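Local structure of methylglyoxal reductase (NADPH-dependent) (Candida albicans SC5314, 6KWS) at residues A[3-8]-A[29-34]; A[11-16]-A[241-246]; A[64-69]-A[108-113]; A[190-195]-A[245-250]. The protein probably reduces methylglyoxal with NADPH as the electron donor, as a dihydroflavonol-4-reductase-like member of the NAD(P)-dependent epimerase/dehydratase family. The protein carries 1 engineered substitution. One frame throughout, in Å; residues are numbered along the deposited sequence.

Contact 1 (A[3-8]-A[29-34]); sequences TVIVSG and IGTVRS
Thr3 begins the pairing with a methyl: its CG2, trans to the backbone N, lies 3.6 Å from Ile29 CD1, and the two side chains cross at a slant. Val4 joins through its backbone. Its O accepts a nearly straight bond from Ile29 N, N to O 2.8 Å (173° at the hydrogen). Ile5 stands on the same sheet face as Ile29, and its CG2 reaches Thr31 CG2 at 4.1 Å. Val6 turns to the other face, toward Leu21 and Leu79, while its peptide groups bond both ways: Val6 N to Ile29 O at 2.9 Å, and Val6 O from Thr31 N at 2.7 Å. Ser7 lies beside the Thr31 hydroxyl with its CA and CB, while its own OG bonds to His80 and the backbone N atoms of Leu81 and Ala82. Gly8, with a positive phi of 63°, gives its N-H to Thr31 OG1 at 3.2 Å; a chi1 of 77° brings that hydroxyl over toward Ser7 and Gly8. The Arg33 chain, bent twice, carries NH1 to 3.2 Å from Gly8 CA, which lies at the edge of the guanidinium near its plane. Here the first two parallel strands of a Rossmann fold meet. The bonding passes from peptide ladder to side-chain hydroxyl just where the glycine-rich turn starts, and Arg33, an NADPH-binding residue, ends beside that turn, consistent with a cationic place for the cofactor's phosphate.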
loop_
_atom_site.group_PDB
_atom_site.type_symbol
_atom_site.label_atom_id
_atom_site.label_comp_id
_atom_site.label_asym_id
_atom_site.label_seq_id
_atom_site.Cartn_x
_atom_site.Cartn_y
_atom_site.Cartn_z
ATOM N N THR A 3 2.272 0.973 22.560
ATOM C CA THR A 3 1.543 2.010 21.839
ATOM C C THR A 3 2.126 2.214 20.445
ATOM O O THR A 3 3.343 2.361 20.289
ATOM C CB THR A 3 1.592 3.335 22.620
ATOM O OG1 THR A 3 0.814 3.218 23.817
ATOM C CG2 THR A 3 1.068 4.512 21.799
ATOM N N VAL A 4 1.249 2.292 19.440
ATOM C CA VAL A 4 1.647 2.387 18.041
ATOM C C VAL A 4 1.026 3.628 17.426
ATOM O O VAL A 4 -0.183 3.844 17.558
ATOM C CB VAL A 4 1.224 1.136 17.255
ATOM C CG1 VAL A 4 1.584 1.306 15.803
ATOM C CG2 VAL A 4 1.904 -0.096 17.836
ATOM N N ILE A 5 1.841 4.428 16.736
ATOM C CA ILE A 5 1.351 5.561 15.957
ATOM C C ILE A 5 1.204 5.142 14.499
ATOM O O ILE A 5 2.132 4.577 13.906
ATOM C CB ILE A 5 2.278 6.778 16.068
ATOM C CG1 ILE A 5 2.557 7.111 17.529
ATOM C CG2 ILE A 5 1.642 7.967 15.361
ATOM C CD1 ILE A 5 3.443 8.339 17.702
ATOM N N VAL A 6 0.050 5.441 13.912
ATOM C CA VAL A 6 -0.236 5.110 12.529
ATOM C C VAL A 6 -0.666 6.391 11.838
ATOM O O VAL A 6 -1.677 6.993 12.216
ATOM C CB VAL A 6 -1.329 4.035 12.411
ATOM C CG1 VAL A 6 -1.672 3.807 10.942
ATOM C CG2 VAL A 6 -0.896 2.706 13.102
ATOM N N SER A 7 0.088 6.813 10.833
ATOM C CA SER A 7 -0.275 8.006 10.086
ATOM C C SER A 7 -1.211 7.654 8.942
ATOM O O SER A 7 -1.121 6.571 8.356
ATOM C CB SER A 7 0.962 8.701 9.526
ATOM O OG SER A 7 1.608 7.848 8.601
ATOM N N GLY A 8 -2.100 8.594 8.612
ATOM C CA GLY A 8 -3.057 8.393 7.543
ATOM C C GLY A 8 -4.004 7.248 7.844
ATOM O O GLY A 8 -4.227 6.375 6.995
ATOM N N ILE A 29 -2.653 5.132 18.155
ATOM C CA ILE A 29 -2.866 6.550 17.937
ATOM C C ILE A 29 -2.775 6.770 16.440
ATOM O O ILE A 29 -1.688 6.679 15.851
ATOM C CB ILE A 29 -1.845 7.417 18.677
ATOM C CG1 ILE A 29 -1.843 7.088 20.166
ATOM C CG2 ILE A 29 -2.130 8.896 18.419
ATOM C CD1 ILE A 29 -0.610 7.604 20.865
ATOM N N GLY A 30 -3.896 7.045 15.816
ATOM C CA GLY A 30 -3.891 7.307 14.401
ATOM C C GLY A 30 -3.763 8.790 14.156
ATOM O O GLY A 30 -4.223 9.604 14.940
ATOM N N THR A 31 -3.111 9.144 13.063
ATOM C CA THR A 31 -3.134 10.530 12.647
ATOM C C THR A 31 -4.075 10.640 11.463
ATOM O O THR A 31 -4.136 9.745 10.608
ATOM C CB THR A 31 -1.743 11.063 12.278
ATOM O OG1 THR A 31 -1.356 10.585 10.981
ATOM C CG2 THR A 31 -0.700 10.670 13.329
ATOM N N VAL A 32 -4.831 11.731 11.445
ATOM C CA VAL A 32 -5.835 11.986 10.429
ATOM C C VAL A 32 -5.739 13.456 10.093
ATOM O O VAL A 32 -5.130 14.236 10.827
ATOM C CB VAL A 32 -7.255 11.629 10.907
ATOM C CG1 VAL A 32 -7.392 10.131 11.050
ATOM C CG2 VAL A 32 -7.558 12.330 12.225
ATOM N N ARG A 33 -6.361 13.837 8.979
ATOM C CA ARG A 33 -6.206 15.196 8.465
ATOM C C ARG A 33 -7.234 16.177 9.007
ATOM O O ARG A 33 -7.036 17.386 8.825
ATOM C CB ARG A 33 -6.274 15.245 6.916
ATOM C CG ARG A 33 -5.127 14.541 6.086
ATOM C CD ARG A 33 -4.904 13.053 6.454
ATOM N NE ARG A 33 -6.208 12.387 6.524
ATOM C CZ ARG A 33 -6.504 11.178 6.991
ATOM N NH1 ARG A 33 -5.593 10.359 7.465
ATOM N NH2 ARG A 33 -7.769 10.819 6.972
ATOM N N SER A 34 -8.318 15.705 9.644
ATOM C CA SER A 34 -9.330 16.588 10.215
ATOM C C SER A 34 -10.065 15.881 11.348
ATOM O O SER A 34 -9.953 14.666 11.523
ATOM C CB SER A 34 -10.349 17.059 9.171
ATOM O OG SER A 34 -10.925 15.957 8.502
#

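Contact 2 (A[11-16]-A[241-246]); sequences GFIAQH and RDVAKA
His16 and Ala244 meet through their beta carbons, CB to CB 3.4 Å, at the place where the two helices also bring their CA atoms nearest, 5.6 Å apart. The segment axes pass 8.5 Å from each other and cross at -64°, and the small methyl of Ala244 lets the backbones come together there. From this point the His16 side chain, with CG trans to its carbonyl carbon (chi1 -81°), runs back along the partner helix toward Arg241. Its CE1 lies 3.8 Å from Arg241 CG, so it is the aliphatic part of the arginine that meets the imidazole; the ring and guanidinium planes are turned 52° from each other. The polar ends look to other partners: His16 NE2 bonds to Pro200 O, and the Arg241 guanidinium makes salt bridges with Asp239 and Asp329. Helix 12-23 is the first helix of the Rossmann fold, directly after the glycine-rich turn, and helix 240-252 lies beside it on the same side of the sheet. Ile13, an NADPH-binding residue in the first turn, fills the other flank. Its CD1 approaches Val243 CG1 at 3.8 Å and its CG2 the same methyl at 4.0 Å, a branched side chain straddling one prong of the valine. Ile13 O adds a van der Waals contact of 4.0 Å with Ala244 CB, and beyond Ile13 lie Leu81 and Val197, two more residues of the cofactor site.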
loop_
_atom_site.group_PDB
_atom_site.type_symbol
_atom_site.label_atom_id
_atom_site.label_comp_id
_atom_site.label_asym_id
_atom_site.label_seq_id
_atom_site.Cartn_x
_atom_site.Cartn_y
_atom_site.Cartn_z
ATOM N N GLY A 11 -6.749 5.752 5.503
ATOM C CA GLY A 11 -6.408 5.178 4.212
ATOM C C GLY A 11 -6.819 3.709 4.099
ATOM O O GLY A 11 -7.221 3.048 5.062
ATOM N N PHE A 12 -6.681 3.190 2.876
ATOM C CA PHE A 12 -7.160 1.850 2.525
ATOM C C PHE A 12 -6.390 0.759 3.267
ATOM O O PHE A 12 -6.972 -0.051 3.999
ATOM C CB PHE A 12 -7.047 1.680 1.009
ATOM C CG PHE A 12 -7.402 0.326 0.496
ATOM C CD1 PHE A 12 -8.567 -0.326 0.908
ATOM C CD2 PHE A 12 -6.609 -0.271 -0.464
ATOM C CE1 PHE A 12 -8.904 -1.569 0.394
ATOM C CE2 PHE A 12 -6.927 -1.515 -0.986
ATOM C CZ PHE A 12 -8.073 -2.168 -0.564
ATOM N N ILE A 13 -5.077 0.701 3.073
ATOM C CA ILE A 13 -4.277 -0.240 3.852
ATOM C C ILE A 13 -4.384 0.087 5.335
ATOM O O ILE A 13 -4.466 -0.814 6.177
ATOM C CB ILE A 13 -2.812 -0.221 3.386
ATOM C CG1 ILE A 13 -2.692 -0.565 1.892
ATOM C CG2 ILE A 13 -1.998 -1.124 4.237
ATOM C CD1 ILE A 13 -1.262 -0.412 1.351
ATOM N N ALA A 14 -4.415 1.380 5.678
ATOM C CA ALA A 14 -4.227 1.779 7.072
ATOM C C ALA A 14 -5.367 1.286 7.955
ATOM O O ALA A 14 -5.128 0.700 9.022
ATOM C CB ALA A 14 -4.080 3.295 7.176
ATOM N N GLN A 15 -6.612 1.513 7.527
ATOM C CA GLN A 15 -7.755 1.012 8.282
ATOM C C GLN A 15 -7.591 -0.466 8.612
ATOM O O GLN A 15 -7.933 -0.913 9.712
ATOM C CB GLN A 15 -9.047 1.250 7.496
ATOM C CG GLN A 15 -9.349 2.721 7.253
ATOM C CD GLN A 15 -10.839 3.000 7.053
ATOM O OE1 GLN A 15 -11.676 2.096 7.130
ATOM N NE2 GLN A 15 -11.172 4.256 6.795
ATOM N N HIS A 16 -7.050 -1.237 7.673
ATOM C CA HIS A 16 -6.853 -2.656 7.925
ATOM C C HIS A 16 -5.776 -2.880 8.979
ATOM O O HIS A 16 -5.945 -3.709 9.887
ATOM C CB HIS A 16 -6.509 -3.359 6.623
ATOM C CG HIS A 16 -7.704 -3.676 5.783
ATOM N ND1 HIS A 16 -8.641 -4.619 6.154
ATOM C CD2 HIS A 16 -8.130 -3.166 4.600
ATOM C CE1 HIS A 16 -9.587 -4.682 5.232
ATOM N NE2 HIS A 16 -9.304 -3.807 4.281
ATOM N N ARG A 241 -5.379 -7.093 2.951
ATOM C CA ARG A 241 -5.321 -7.628 4.304
ATOM C C ARG A 241 -3.955 -8.240 4.607
ATOM O O ARG A 241 -3.458 -8.133 5.736
ATOM C CB ARG A 241 -6.448 -8.637 4.486
ATOM C CG ARG A 241 -7.804 -7.953 4.551
ATOM C CD ARG A 241 -8.943 -8.909 4.297
ATOM N NE ARG A 241 -8.867 -9.504 2.964
ATOM C CZ ARG A 241 -9.805 -10.295 2.446
ATOM N NH1 ARG A 241 -10.899 -10.577 3.140
ATOM N NH2 ARG A 241 -9.658 -10.793 1.226
ATOM N N ASP A 242 -3.321 -8.866 3.609
ATOM C CA ASP A 242 -1.965 -9.378 3.806
ATOM C C ASP A 242 -0.939 -8.252 3.874
ATOM O O ASP A 242 0.046 -8.345 4.613
ATOM C CB ASP A 242 -1.631 -10.370 2.696
ATOM C CG ASP A 242 -2.587 -11.548 2.692
ATOM O OD1 ASP A 242 -2.997 -11.940 3.821
ATOM O OD2 ASP A 242 -2.946 -12.061 1.592
ATOM N N VAL A 243 -1.152 -7.177 3.127
ATOM C CA VAL A 243 -0.276 -6.026 3.248
ATOM C C VAL A 243 -0.381 -5.450 4.650
ATOM O O VAL A 243 0.630 -5.275 5.345
ATOM C CB VAL A 243 -0.617 -4.985 2.165
ATOM C CG1 VAL A 243 0.272 -3.762 2.285
ATOM C CG2 VAL A 243 -0.491 -5.603 0.774
ATOM N N ALA A 244 -1.614 -5.172 5.095
ATOM C CA ALA A 244 -1.845 -4.704 6.459
ATOM C C ALA A 244 -1.159 -5.607 7.480
ATOM O O ALA A 244 -0.480 -5.125 8.395
ATOM C CB ALA A 244 -3.343 -4.628 6.748
ATOM N N LYS A 245 -1.324 -6.926 7.341
ATOM C CA LYS A 245 -0.724 -7.814 8.321
ATOM C C LYS A 245 0.793 -7.730 8.271
ATOM O O LYS A 245 1.463 -7.801 9.310
ATOM C CB LYS A 245 -1.188 -9.245 8.097
ATOM C CG LYS A 245 -0.629 -10.208 9.120
ATOM C CD LYS A 245 -1.304 -11.556 9.030
ATOM C CE LYS A 245 -0.600 -12.584 9.918
ATOM N NZ LYS A 245 -1.560 -13.428 10.689
ATOM N N ALA A 246 1.353 -7.544 7.072
ATOM C CA ALA A 246 2.804 -7.454 6.949
ATOM C C ALA A 246 3.341 -6.249 7.701
ATOM O O ALA A 246 4.383 -6.339 8.353
ATOM C CB ALA A 246 3.220 -7.408 5.479
#

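Contact 3 (A[64-69]-A[108-113]); sequences AFDKVL and LQAIYN
Ala110 turns its methyl toward segment 64-69, from a helical turn whose Tyr112 N bonds to Leu108 O at 2.8 Å; Ile111 touches that segment with CG1. What passes between the segments is van der Waals packing, centred on the Ala110 methyl. Three side chains of segment 64-69 gather round Ala110 CB. Phe65 offers its CB at 4.1 Å, and the ring beyond leads away from Ala110, toward Val107 and the sheet. Asp66 brings OD1 of its carboxylate to 3.3 Å, an oxygen against a methyl group. Leu69 lays its CD1 at 3.9 Å, and this one methyl also rests over the backbone, 3.4 Å from Ala110 O, and beside Ile111 CG1 at 3.9 Å. CD1 thus lies against the peptide joining the two residues. Phe65 occupies the N-cap position; its O accepts Leu69 N, and this turn brings Phe65 and Leu69 to the same flank, with Asp66 beside them. Short helix 66-71 thereby leans on the C-terminal end of long helix 92-114, with Phe114 also touching Asp66 and Leu69. Beneath them is the Rossmann sheet: the Phe65 ring goes edge-to-face with Phe78 and reaches Ser7, while Leu69 packs on Ile5 of strand 3-7.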
loop_
_atom_site.group_PDB
_atom_site.type_symbol
_atom_site.label_atom_id
_atom_site.label_comp_id
_atom_site.label_asym_id
_atom_site.label_seq_id
_atom_site.Cartn_x
_atom_site.Cartn_y
_atom_site.Cartn_z
ATOM N N ALA A 64 5.495 18.421 10.792
ATOM C CA ALA A 64 4.098 17.998 10.870
ATOM C C ALA A 64 3.851 17.056 12.047
ATOM O O ALA A 64 2.804 17.130 12.703
ATOM C CB ALA A 64 3.675 17.334 9.558
ATOM N N PHE A 65 4.812 16.180 12.346
ATOM C CA PHE A 65 4.630 15.133 13.340
ATOM C C PHE A 65 5.304 15.426 14.686
ATOM O O PHE A 65 5.416 14.511 15.514
ATOM C CB PHE A 65 5.141 13.796 12.785
ATOM C CG PHE A 65 4.248 13.192 11.729
ATOM C CD1 PHE A 65 4.493 13.409 10.374
ATOM C CD2 PHE A 65 3.159 12.412 12.090
ATOM C CE1 PHE A 65 3.670 12.862 9.401
ATOM C CE2 PHE A 65 2.337 11.864 11.126
ATOM C CZ PHE A 65 2.595 12.091 9.775
ATOM N N ASP A 66 5.746 16.666 14.940
ATOM C CA ASP A 66 6.465 16.942 16.187
ATOM C C ASP A 66 5.523 16.923 17.376
ATOM O O ASP A 66 5.759 16.214 18.361
ATOM C CB ASP A 66 7.171 18.293 16.112
ATOM C CG ASP A 66 8.055 18.398 14.912
ATOM O OD1 ASP A 66 7.797 17.629 13.961
ATOM O OD2 ASP A 66 8.971 19.252 14.892
ATOM N N LYS A 67 4.450 17.711 17.299
ATOM C CA LYS A 67 3.546 17.849 18.433
ATOM C C LYS A 67 2.952 16.503 18.836
ATOM O O LYS A 67 2.838 16.203 20.034
ATOM C CB LYS A 67 2.462 18.882 18.093
ATOM C CG LYS A 67 1.163 18.762 18.851
ATOM C CD LYS A 67 0.160 19.822 18.379
ATOM C CE LYS A 67 -1.167 19.736 19.148
ATOM N NZ LYS A 67 -2.265 20.543 18.549
ATOM N N VAL A 68 2.630 15.649 17.866
ATOM C CA VAL A 68 2.129 14.329 18.228
ATOM C C VAL A 68 3.249 13.462 18.810
ATOM O O VAL A 68 3.023 12.688 19.750
ATOM C CB VAL A 68 1.448 13.667 17.017
ATOM C CG1 VAL A 68 2.373 13.699 15.824
ATOM C CG2 VAL A 68 1.032 12.242 17.346
ATOM N N LEU A 69 4.474 13.591 18.292
ATOM C CA LEU A 69 5.585 12.831 18.866
ATOM C C LEU A 69 5.909 13.275 20.291
ATOM O O LEU A 69 6.220 12.439 21.151
ATOM C CB LEU A 69 6.826 12.946 17.987
ATOM C CG LEU A 69 6.813 11.884 16.891
ATOM C CD1 LEU A 69 7.891 12.157 15.852
ATOM C CD2 LEU A 69 6.933 10.473 17.502
ATOM N N LEU A 108 10.888 11.509 8.958
ATOM C CA LEU A 108 11.971 10.864 9.692
ATOM C C LEU A 108 12.717 11.859 10.573
ATOM O O LEU A 108 13.175 11.508 11.669
ATOM C CB LEU A 108 12.928 10.196 8.719
ATOM C CG LEU A 108 12.351 8.993 7.998
ATOM C CD1 LEU A 108 13.322 8.612 6.915
ATOM C CD2 LEU A 108 12.103 7.825 8.961
ATOM N N GLN A 109 12.856 13.109 10.111
ATOM C CA GLN A 109 13.480 14.120 10.958
ATOM C C GLN A 109 12.696 14.318 12.258
ATOM O O GLN A 109 13.286 14.367 13.345
ATOM C CB GLN A 109 13.629 15.438 10.200
ATOM C CG GLN A 109 14.448 16.463 10.975
ATOM C CD GLN A 109 15.943 16.262 10.783
ATOM O OE1 GLN A 109 16.416 16.111 9.655
ATOM N NE2 GLN A 109 16.691 16.216 11.892
ATOM N N ALA A 110 11.363 14.405 12.175
ATOM C CA ALA A 110 10.582 14.529 13.404
ATOM C C ALA A 110 10.817 13.335 14.320
ATOM O O ALA A 110 11.003 13.495 15.531
ATOM C CB ALA A 110 9.097 14.688 13.089
ATOM N N ILE A 111 10.838 12.127 13.760
ATOM C CA ILE A 111 11.103 10.976 14.607
ATOM C C ILE A 111 12.512 11.060 15.174
ATOM O O ILE A 111 12.759 10.656 16.317
ATOM C CB ILE A 111 10.861 9.677 13.819
ATOM C CG1 ILE A 111 9.415 9.662 13.307
ATOM C CG2 ILE A 111 11.165 8.440 14.680
ATOM C CD1 ILE A 111 9.150 8.635 12.225
ATOM N N TYR A 112 13.445 11.619 14.407
ATOM C CA TYR A 112 14.813 11.750 14.890
ATOM C C TYR A 112 14.889 12.687 16.094
ATOM O O TYR A 112 15.444 12.326 17.138
ATOM C CB TYR A 112 15.700 12.246 13.759
ATOM C CG TYR A 112 17.171 12.135 14.045
ATOM C CD1 TYR A 112 17.993 13.258 13.985
ATOM C CD2 TYR A 112 17.744 10.912 14.358
ATOM C CE1 TYR A 112 19.340 13.168 14.230
ATOM C CE2 TYR A 112 19.098 10.807 14.606
ATOM C CZ TYR A 112 19.890 11.943 14.541
ATOM O OH TYR A 112 21.239 11.859 14.786
ATOM N N ASN A 113 14.320 13.890 15.976
ATOM C CA ASN A 113 14.397 14.856 17.069
ATOM C C ASN A 113 13.560 14.409 18.266
ATOM O O ASN A 113 14.074 14.284 19.386
ATOM C CB ASN A 113 13.953 16.241 16.585
ATOM C CG ASN A 113 14.774 16.739 15.401
ATOM O OD1 ASN A 113 15.907 16.324 15.203
ATOM N ND2 ASN A 113 14.189 17.625 14.601
#

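Contact 4 (A[190-195]-A[245-250]); sequences STINPS and KAHIIA
Strand 190-194 and helix segment 245-250 run nearly antiparallel, their directions 161° apart and their axes 9.0 Å from each other at closest approach. Ile192 carries most of the contact, lying on His247 with CB, CG1 and CG2 and on two alanines with CD1. Its CG1 stands 3.7 Å above the centroid of the His247 ring, almost on the ring normal, a CH-pi contact over the face, while its CG2 lies 3.6 Å from His247 CE1. Bent at chi2 (-72°), the longer branch then takes CD1 off the imidazole; CD1 touches Ala246 CB and Ala250 CB, each at 4.0 Å, and rests on the Ala246 carbonyl, one turn before Ala250. This is the alpha/beta layering of the Rossmann fold, with helix 240-252 lying over the sixth strand of the sheet. The His247 ring is fixed at both nitrogens: ND1 bonds to Val243 O one turn earlier, and NE2 to Thr124 OG1 on the adjacent strand. These two bonds fix the ring's rotation and so present its face to Ile192, and the ring also touches Leu81 of the NADPH site. At the start of the strand segment, Ser190 CB comes within 4.3 Å of Ala250 CB, and its hydroxyl bonds to Ala256 O.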
loop_
_atom_site.group_PDB
_atom_site.type_symbol
_atom_site.label_atom_id
_atom_site.label_comp_id
_atom_site.label_asym_id
_atom_site.label_seq_id
_atom_site.Cartn_x
_atom_site.Cartn_y
_atom_site.Cartn_z
ATOM N N SER A 190 11.856 -0.542 8.545
ATOM C CA SER A 190 11.460 -1.555 7.585
ATOM C C SER A 190 10.568 -0.939 6.517
ATOM O O SER A 190 9.984 0.139 6.684
ATOM C CB SER A 190 10.728 -2.719 8.257
ATOM O OG SER A 190 11.592 -3.393 9.139
ATOM N N THR A 191 10.440 -1.669 5.426
ATOM C CA THR A 191 9.767 -1.155 4.252
ATOM C C THR A 191 8.842 -2.249 3.734
ATOM O O THR A 191 9.235 -3.419 3.685
ATOM C CB THR A 191 10.831 -0.726 3.233
ATOM O OG1 THR A 191 11.064 0.683 3.348
ATOM C CG2 THR A 191 10.426 -1.014 1.887
ATOM N N ILE A 192 7.603 -1.879 3.410
ATOM C CA ILE A 192 6.608 -2.778 2.832
ATOM C C ILE A 192 6.367 -2.340 1.390
ATOM O O ILE A 192 5.833 -1.249 1.158
ATOM C CB ILE A 192 5.305 -2.738 3.639
ATOM C CG1 ILE A 192 5.591 -3.004 5.116
ATOM C CG2 ILE A 192 4.306 -3.750 3.104
ATOM C CD1 ILE A 192 5.951 -4.457 5.396
ATOM N N ASN A 193 6.748 -3.165 0.408
ATOM C CA ASN A 193 6.603 -2.807 -1.009
ATOM C C ASN A 193 5.568 -3.682 -1.688
ATOM O O ASN A 193 5.924 -4.701 -2.304
ATOM C CB ASN A 193 7.924 -2.925 -1.761
ATOM C CG ASN A 193 9.034 -2.250 -1.060
ATOM O OD1 ASN A 193 9.446 -1.153 -1.426
ATOM N ND2 ASN A 193 9.553 -2.910 -0.041
ATOM N N PRO A 194 4.292 -3.316 -1.649
ATOM C CA PRO A 194 3.271 -4.121 -2.318
ATOM C C PRO A 194 3.174 -3.803 -3.802
ATOM O O PRO A 194 3.464 -2.689 -4.250
ATOM C CB PRO A 194 1.993 -3.710 -1.584
ATOM C CG PRO A 194 2.249 -2.306 -1.199
ATOM C CD PRO A 194 3.710 -2.148 -0.962
ATOM N N SER A 195 2.757 -4.810 -4.573
ATOM C CA SER A 195 2.351 -4.560 -5.957
ATOM C C SER A 195 0.972 -3.910 -5.963
ATOM O O SER A 195 0.631 -3.204 -5.005
ATOM C CB SER A 195 2.355 -5.846 -6.785
ATOM O OG SER A 195 2.305 -6.984 -5.957
ATOM N N LYS A 245 -1.324 -6.926 7.341
ATOM C CA LYS A 245 -0.724 -7.814 8.321
ATOM C C LYS A 245 0.793 -7.730 8.271
ATOM O O LYS A 245 1.463 -7.801 9.310
ATOM C CB LYS A 245 -1.188 -9.245 8.097
ATOM C CG LYS A 245 -0.629 -10.208 9.120
ATOM C CD LYS A 245 -1.304 -11.556 9.030
ATOM C CE LYS A 245 -0.600 -12.584 9.918
ATOM N NZ LYS A 245 -1.560 -13.428 10.689
ATOM N N ALA A 246 1.353 -7.544 7.072
ATOM C CA ALA A 246 2.804 -7.454 6.949
ATOM C C ALA A 246 3.341 -6.249 7.701
ATOM O O ALA A 246 4.383 -6.339 8.353
ATOM C CB ALA A 246 3.220 -7.408 5.479
ATOM N N HIS A 247 2.636 -5.117 7.646
ATOM C CA HIS A 247 3.044 -3.975 8.459
ATOM C C HIS A 247 3.207 -4.361 9.919
ATOM O O HIS A 247 4.106 -3.853 10.602
ATOM C CB HIS A 247 2.038 -2.836 8.343
ATOM C CG HIS A 247 2.189 -2.048 7.084
ATOM N ND1 HIS A 247 1.804 -2.534 5.850
ATOM C CD2 HIS A 247 2.721 -0.826 6.862
ATOM C CE1 HIS A 247 2.084 -1.635 4.925
ATOM N NE2 HIS A 247 2.635 -0.587 5.512
ATOM N N ILE A 248 2.354 -5.256 10.419
ATOM C CA ILE A 248 2.453 -5.592 11.829
ATOM C C ILE A 248 3.560 -6.602 12.065
ATOM O O ILE A 248 4.353 -6.454 13.002
ATOM C CB ILE A 248 1.102 -6.076 12.358
ATOM C CG1 ILE A 248 0.161 -4.878 12.464
ATOM C CG2 ILE A 248 1.278 -6.789 13.699
ATOM C CD1 ILE A 248 -1.306 -5.243 12.342
ATOM N N ILE A 249 3.663 -7.629 11.219
ATOM C CA ILE A 249 4.775 -8.558 11.386
ATOM C C ILE A 249 6.099 -7.817 11.245
ATOM O O ILE A 249 7.104 -8.212 11.843
ATOM C CB ILE A 249 4.675 -9.740 10.392
ATOM C CG1 ILE A 249 3.302 -10.425 10.459
ATOM C CG2 ILE A 249 5.777 -10.757 10.647
ATOM C CD1 ILE A 249 3.021 -11.085 11.777
ATOM N N ALA A 250 6.100 -6.693 10.525
ATOM C CA ALA A 250 7.350 -6.012 10.210
ATOM C C ALA A 250 8.027 -5.431 11.444
ATOM O O ALA A 250 9.259 -5.301 11.457
ATOM C CB ALA A 250 7.110 -4.908 9.184
#

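All four contacts are largely buried, but only contact 1 is held by a backbone ladder, since it joins two strands of the sheet; contacts 2 and 3 pack helix on helix, and contact 4 a strand's side chains on a helix. Contacts 2 and 4 share helix 240-252, which presses one flank on helix 12-23 and another on strand 188-194; their centres lie 9 Å apart, and Val243 CG1 of contact 2 meets Ile192 CG2 of contact 4 at 4.1 Å. Contact 3 lies farthest from the chain's centre, about 22 Å, yet Phe65 and Leu69 bring it against Ser7 and Ile5 of contact 1. NADPH-binding residues belong to contacts 1 and 2, just after strand 27-32 (Arg33) and at the start of helix 12-23 (Phe12, Ile13).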